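Local coordinates for 2-hydroxyisocaproyl-CoA dehydratase activator (Clostridium difficile, PDB 4EHU), which couples ATP hydrolysis to the transfer of one electron from its [4Fe-4S] cluster to (R)-2-hydroxyisocaproyl-CoA dehydratase during leucine fermentation, at residues G130-V135 with T191-R196; G148-N153 with D184-I189. All coordinates share one frame; numbering follows the deposited sequence. Where two conformers were deposited one is given.

Contact 1: residues G130-V135 with T191-R196; sequences GRFLDV and TSVAKR. With ANP (phosphoaminophosphonic acid-adenylate ester), chain D.
Phe132 and Val193 reach past each other in opposite directions between two nearly antiparallel helix segments, whose axes come within 10.4 Å at an angle of 170°. CB of Phe132 already points toward residues 191-196, and with CG anti to the backbone N (chi1 178°) the ring reaches Val193 and Ser192. Ring atoms CD2, CE2 and CZ meet the partner helix. Methyl CG2 of Val193 approaches the ring obliquely, 3.4 Å from CD2 of Phe132, while CB of Ser192 lies 3.8 Å from CZ of Phe132 at the ring's far end. Leu133, the next residue along the helix, touches the same methyl: its side chain crosses that of Val193 at about a right angle, with Leu133 CD2 3.9 Å from Val193 CG2. One valine methyl thus touches both an aromatic ring and a leucine, and no hydrogen bond joins the segments.

Asp134, on the same helix, serves the nucleotide. Its carboxylate takes both ribose hydroxyls of the ATP analogue, O2' on OD1 and O3' on OD2, each at 2.8 Å, a two-pronged grip on the sugar. At Gly130 the absence of a side chain lets CA come within 3.4 Å of O3' of the analogue. The Phe132 side chain, meanwhile, is about 6 Å from the [4Fe-4S] cluster at nearest atoms, so helix 130-140 touches the nucleotide and passes close to the cluster. Thr165 and Ala168 of helix 165-177 also touch Phe132, Ile222 of helix 220-230 packs on Leu133 and Val193, and Arg131 reaches Ser170 of the second subunit.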
loop_
_atom_site.group_PDB
_atom_site.type_symbol
_atom_site.label_atom_id
_atom_site.label_comp_id
_atom_site.label_asym_id
_atom_site.label_seq_id
_atom_site.Cartn_x
_atom_site.Cartn_y
_atom_site.Cartn_z
ATOM N N GLY A 130 -5.321 -3.214 9.864
ATOM C CA GLY A 130 -5.585 -4.632 9.918
ATOM C C GLY A 130 -5.286 -5.365 8.617
ATOM O O GLY A 130 -4.947 -6.537 8.637
ATOM N N ARG A 131 -5.434 -4.679 7.490
ATOM C CA ARG A 131 -5.162 -5.296 6.201
ATOM C C ARG A 131 -3.709 -5.749 6.128
ATOM O O ARG A 131 -3.415 -6.827 5.629
ATOM C CB ARG A 131 -5.425 -4.307 5.073
ATOM C CG ARG A 131 -5.316 -4.938 3.704
ATOM C CD ARG A 131 -6.239 -6.141 3.602
ATOM N NE ARG A 131 -6.269 -6.666 2.249
ATOM C CZ ARG A 131 -7.153 -6.300 1.328
ATOM N NH1 ARG A 131 -8.101 -5.419 1.613
ATOM N NH2 ARG A 131 -7.086 -6.821 0.122
ATOM N N PHE A 132 -2.803 -4.905 6.606
ATOM C CA PHE A 132 -1.375 -5.234 6.623
ATOM C C PHE A 132 -1.176 -6.530 7.428
ATOM O O PHE A 132 -0.485 -7.445 6.994
ATOM C CB PHE A 132 -0.586 -4.058 7.224
ATOM C CG PHE A 132 0.922 -4.276 7.343
ATOM C CD1 PHE A 132 1.770 -3.813 6.348
ATOM C CD2 PHE A 132 1.480 -4.860 8.481
ATOM C CE1 PHE A 132 3.151 -3.957 6.456
ATOM C CE2 PHE A 132 2.849 -5.010 8.597
ATOM C CZ PHE A 132 3.695 -4.561 7.583
ATOM N N LEU A 133 -1.799 -6.606 8.591
ATOM C CA LEU A 133 -1.638 -7.779 9.455
ATOM C C LEU A 133 -2.273 -8.998 8.813
ATOM O O LEU A 133 -1.728 -10.082 8.890
ATOM C CB LEU A 133 -2.253 -7.511 10.834
ATOM C CG LEU A 133 -1.490 -6.410 11.574
ATOM C CD1 LEU A 133 -2.313 -5.854 12.757
ATOM C CD2 LEU A 133 -0.149 -6.945 12.094
ATOM N N ASP A 134 -3.425 -8.826 8.168
ATOM C CA ASP A 134 -4.103 -9.964 7.571
ATOM C C ASP A 134 -3.234 -10.514 6.440
ATOM O O ASP A 134 -3.087 -11.729 6.284
ATOM C CB ASP A 134 -5.496 -9.567 7.052
ATOM C CG ASP A 134 -6.429 -9.075 8.165
ATOM O OD1 ASP A 134 -6.157 -9.332 9.358
ATOM O OD2 ASP A 134 -7.442 -8.424 7.836
ATOM N N VAL A 135 -2.630 -9.613 5.669
ATOM C CA VAL A 135 -1.728 -10.009 4.585
ATOM C C VAL A 135 -0.516 -10.773 5.118
ATOM O O VAL A 135 -0.136 -11.816 4.574
ATOM C CB VAL A 135 -1.252 -8.777 3.774
ATOM C CG1 VAL A 135 -0.047 -9.120 2.935
ATOM C CG2 VAL A 135 -2.392 -8.257 2.881
ATOM N N THR A 191 5.860 -4.005 14.894
ATOM C CA THR A 191 6.544 -2.743 14.998
ATOM C C THR A 191 6.250 -1.892 13.751
ATOM O O THR A 191 6.041 -0.705 13.871
ATOM C CB THR A 191 8.045 -2.968 15.178
ATOM O OG1 THR A 191 8.244 -3.485 16.496
ATOM C CG2 THR A 191 8.820 -1.641 15.002
ATOM N N SER A 192 6.183 -2.512 12.581
ATOM C CA SER A 192 5.794 -1.770 11.367
ATOM C C SER A 192 4.461 -1.044 11.539
ATOM O O SER A 192 4.346 0.147 11.246
ATOM C CB SER A 192 5.701 -2.722 10.182
ATOM O OG SER A 192 6.993 -3.155 9.809
ATOM N N VAL A 193 3.452 -1.753 12.033
ATOM C CA VAL A 193 2.123 -1.158 12.167
ATOM C C VAL A 193 2.203 -0.051 13.208
ATOM O O VAL A 193 1.707 1.057 12.995
ATOM C CB VAL A 193 1.107 -2.213 12.595
ATOM C CG1 VAL A 193 -0.231 -1.549 13.045
ATOM C CG2 VAL A 193 0.904 -3.206 11.453
ATOM N N ALA A 194 2.866 -0.351 14.324
ATOM C CA ALA A 194 2.907 0.574 15.439
ATOM C C ALA A 194 3.641 1.853 15.081
ATOM O O ALA A 194 3.243 2.928 15.516
ATOM C CB ALA A 194 3.548 -0.111 16.691
ATOM N N LYS A 195 4.705 1.754 14.292
ATOM C CA LYS A 195 5.409 2.957 13.858
ATOM C C LYS A 195 4.512 3.836 13.012
ATOM O O LYS A 195 4.515 5.048 13.154
ATOM C CB LYS A 195 6.673 2.603 13.077
ATOM C CG LYS A 195 7.771 2.151 14.035
ATOM C CD LYS A 195 9.121 2.023 13.375
ATOM C CE LYS A 195 10.209 1.725 14.427
ATOM N NZ LYS A 195 10.296 2.758 15.514
ATOM N N ARG A 196 3.726 3.221 12.143
ATOM C CA ARG A 196 2.894 4.016 11.247
ATOM C C ARG A 196 1.731 4.702 11.969
ATOM O O ARG A 196 1.392 5.855 11.656
ATOM C CB ARG A 196 2.382 3.156 10.104
ATOM C CG ARG A 196 1.506 3.910 9.161
ATOM C CD ARG A 196 1.403 3.211 7.835
ATOM N NE ARG A 196 0.322 3.818 7.067
ATOM C CZ ARG A 196 0.433 4.976 6.432
ATOM N NH1 ARG A 196 1.578 5.649 6.462
ATOM N NH2 ARG A 196 -0.606 5.476 5.774
HETATM P PG ANP D . -12.703 -0.023 9.258
HETATM O O1G ANP D . -13.746 0.348 8.211
HETATM O O2G ANP D . -13.054 0.597 10.587
HETATM O O3G ANP D . -11.320 0.272 8.828
HETATM P PB ANP D . -13.615 -2.623 10.520
HETATM O O1B ANP D . -14.450 -3.702 9.884
HETATM O O2B ANP D . -14.313 -1.749 11.563
HETATM N N3B ANP D . -12.830 -1.734 9.261
HETATM P PA ANP D . -12.398 -3.993 12.776
HETATM O O1A ANP D . -13.590 -4.877 12.891
HETATM O O2A ANP D . -12.166 -2.853 13.743
HETATM O O3A ANP D . -12.372 -3.342 11.291
HETATM O "O5'" ANP D . -11.029 -4.833 12.719
HETATM C "C5'" ANP D . -10.804 -5.778 11.668
HETATM C "C4'" ANP D . -9.510 -6.531 11.955
HETATM O "O4'" ANP D . -9.150 -6.792 13.305
HETATM C "C3'" ANP D . -8.803 -7.455 10.981
HETATM O "O3'" ANP D . -8.282 -6.724 9.862
HETATM C "C2'" ANP D . -7.744 -8.121 11.867
HETATM O "O2'" ANP D . -6.413 -7.661 11.576
HETATM C "C1'" ANP D . -8.094 -7.758 13.310
HETATM N N9 ANP D . -8.605 -8.893 14.099
HETATM C C8 ANP D . -9.827 -9.459 14.010
HETATM N N7 ANP D . -9.968 -10.444 14.931
HETATM C C5 ANP D . -8.803 -10.493 15.625
HETATM C C6 ANP D . -8.275 -11.283 16.739
HETATM N N6 ANP D . -9.043 -12.258 17.283
HETATM N N1 ANP D . -7.019 -11.008 17.175
HETATM C C2 ANP D . -6.260 -10.043 16.638
HETATM N N3 ANP D . -6.677 -9.288 15.610
HETATM C C4 ANP D . -7.915 -9.463 15.085
#

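Contact 2: residues G148-N153 with D184-I189. With ACT (acetate ion), chain I.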
loop_
_atom_site.group_PDB
_atom_site.type_symbol
_atom_site.label_atom_id
_atom_site.label_comp_id
_atom_site.label_asym_id
_atom_site.label_seq_id
_atom_site.Cartn_x
_atom_site.Cartn_y
_atom_site.Cartn_z
ATOM N N GLY A 148 -0.431 -11.991 18.584
ATOM C CA GLY A 148 -0.091 -11.342 19.836
ATOM C C GLY A 148 0.711 -12.272 20.730
ATOM O O GLY A 148 1.751 -11.899 21.282
ATOM N N SER A 149 0.224 -13.498 20.876
ATOM C CA SER A 149 0.845 -14.456 21.782
ATOM C C SER A 149 2.204 -14.884 21.222
ATOM O O SER A 149 3.175 -15.044 21.972
ATOM C CB SER A 149 -0.077 -15.661 21.974
ATOM O OG SER A 149 0.561 -16.701 22.705
ATOM N N ILE A 150 2.283 -15.066 19.909
ATOM C CA ILE A 150 3.540 -15.492 19.294
ATOM C C ILE A 150 4.608 -14.434 19.538
ATOM O O ILE A 150 5.752 -14.756 19.896
ATOM C CB ILE A 150 3.361 -15.744 17.794
ATOM C CG1 ILE A 150 2.619 -17.072 17.605
ATOM C CG2 ILE A 150 4.723 -15.769 17.072
ATOM C CD1 ILE A 150 2.026 -17.253 16.222
ATOM N N SER A 151 4.237 -13.167 19.361
ATOM C CA SER A 151 5.201 -12.066 19.426
ATOM C C SER A 151 5.796 -11.929 20.839
ATOM O O SER A 151 6.914 -11.434 20.989
ATOM C CB SER A 151 4.544 -10.748 18.984
ATOM O OG SER A 151 3.590 -10.331 19.934
ATOM N N MET A 152 5.054 -12.354 21.865
ATOM C CA MET A 152 5.584 -12.316 23.233
ATOM C C MET A 152 6.931 -13.011 23.338
ATOM O O MET A 152 7.745 -12.672 24.216
ATOM C CB MET A 152 4.633 -13.003 24.226
ATOM C CG MET A 152 3.266 -12.374 24.303
ATOM S SD MET A 152 2.287 -13.309 25.496
ATOM C CE MET A 152 0.914 -12.179 25.730
ATOM N N ASN A 153 7.154 -14.042 22.521
ATOM C CA ASN A 153 8.395 -14.813 22.616
ATOM C C ASN A 153 9.590 -14.168 21.931
ATOM O O ASN A 153 10.700 -14.681 22.014
ATOM C CB ASN A 153 8.205 -16.211 22.025
ATOM C CG ASN A 153 7.204 -17.033 22.802
ATOM O OD1 ASN A 153 7.180 -16.996 24.031
ATOM N ND2 ASN A 153 6.368 -17.776 22.088
ATOM N N ASP A 184 10.168 -13.468 16.051
ATOM C CA ASP A 184 10.891 -12.234 15.723
ATOM C C ASP A 184 10.377 -11.583 14.442
ATOM O O ASP A 184 10.404 -10.369 14.322
ATOM C CB ASP A 184 12.397 -12.507 15.604
ATOM C CG ASP A 184 13.018 -12.865 16.958
ATOM O OD1 ASP A 184 12.560 -12.284 17.970
ATOM O OD2 ASP A 184 13.933 -13.739 17.012
ATOM N N ILE A 185 9.919 -12.402 13.501
ATOM C CA ILE A 185 9.268 -11.899 12.281
ATOM C C ILE A 185 7.974 -11.207 12.654
ATOM O O ILE A 185 7.706 -10.091 12.209
ATOM C CB ILE A 185 8.975 -13.036 11.276
ATOM C CG1 ILE A 185 10.289 -13.656 10.787
ATOM C CG2 ILE A 185 8.152 -12.516 10.070
ATOM C CD1 ILE A 185 10.077 -14.884 9.931
ATOM N N VAL A 186 7.180 -11.859 13.496
ATOM C CA VAL A 186 5.923 -11.265 13.966
ATOM C C VAL A 186 6.167 -9.971 14.756
ATOM O O VAL A 186 5.449 -8.986 14.546
ATOM C CB VAL A 186 5.115 -12.255 14.823
ATOM C CG1 VAL A 186 3.873 -11.575 15.419
ATOM C CG2 VAL A 186 4.712 -13.465 13.985
ATOM N N ALA A 187 7.157 -9.942 15.654
ATOM C CA ALA A 187 7.420 -8.694 16.373
ATOM C C ALA A 187 7.737 -7.575 15.379
ATOM O O ALA A 187 7.317 -6.440 15.590
ATOM C CB ALA A 187 8.576 -8.839 17.402
ATOM N N GLY A 188 8.498 -7.882 14.327
ATOM C CA GLY A 188 8.850 -6.865 13.338
ATOM C C GLY A 188 7.621 -6.354 12.619
ATOM O O GLY A 188 7.511 -5.170 12.370
ATOM N N ILE A 189 6.717 -7.263 12.275
ATOM C CA ILE A 189 5.446 -6.906 11.638
ATOM C C ILE A 189 4.635 -5.962 12.547
ATOM O O ILE A 189 4.073 -4.976 12.091
ATOM C CB ILE A 189 4.659 -8.199 11.335
ATOM C CG1 ILE A 189 5.236 -8.878 10.075
ATOM C CG2 ILE A 189 3.161 -7.913 11.196
ATOM C CD1 ILE A 189 4.801 -10.354 9.962
HETATM C C ACT I . 6.367 -8.237 21.931
HETATM O O ACT I . 5.258 -8.360 21.357
HETATM O OXT ACT I . 6.377 -8.267 23.191
HETATM C CH3 ACT I . 7.636 -8.088 21.142
#
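Val186 spreads its two methyls over successive residues of segment 148-153, giving one branch to Ile150 and the other to Ser151. With CG1 anti to the backbone N (chi1 174°), the valine sets that methyl 3.7 Å from CB of Ser151, and its CG2 is left to meet CG2 of Ile150 at 3.9 Å. The isoleucine uses its short branch here: its CG1 lies anti to the carbonyl carbon (chi1 -75°), which leaves CG2 opposite the backbone N. CG2, rather than the longer CG1-CD1 arm, thus faces the valine, and the two side chains cross at about a right angle. Backbones come close beside this pair, the CA atoms of Ser151 and Ala187 being 5.1 Å apart, consistent with the small side chains of both residues. No hydrogen bond spans the two segments, so the contact rests on these apolar touches.

Ser151 offers its CB to the valine and keeps its hydroxyl for polar company. In the conformer described, a chi1 of 69° tucks OG between the backbone N and the carbonyl carbon, which brings it back over its own helix, 2.8 Å from the carbonyl O of Gly148. An acetate ion, likely a crystallisation additive, has its O atom 2.9 Å from the same OG. The acetate methyl rests 3.9 Å from CB of Ala187.

Arg224 of helix 220-230 hydrogen-bonds to both the acetate and the Gly148 carbonyl, bringing a third helix to this corner. Ile140 of helix 130-140 packs on Val186, while Ile185 turns to Val172, His175 and Leu176 of helix 165-177.

In the fold
From the N terminus the chain first builds one five-stranded mixed sheet and then enters the second, whose strand 116-122 precedes helix 130-140, the first partner of contact 1. Helix 147-151 follows and meets the start of helix 182-204, so contact 2 closes the shorter loop, which includes helix 165-177. Further along that same long helix, residues 191-196 return to 130-135 and close contact 1 around it: the two contacts nest without crossing. Their centres lie 12 Å apart, joined by Ile189, which packs on Leu133. Helix 182-204 therefore ties helices 130-140 and 147-151 together in this actin-type ATPase fold, before strand 210-213 rejoins the second sheet.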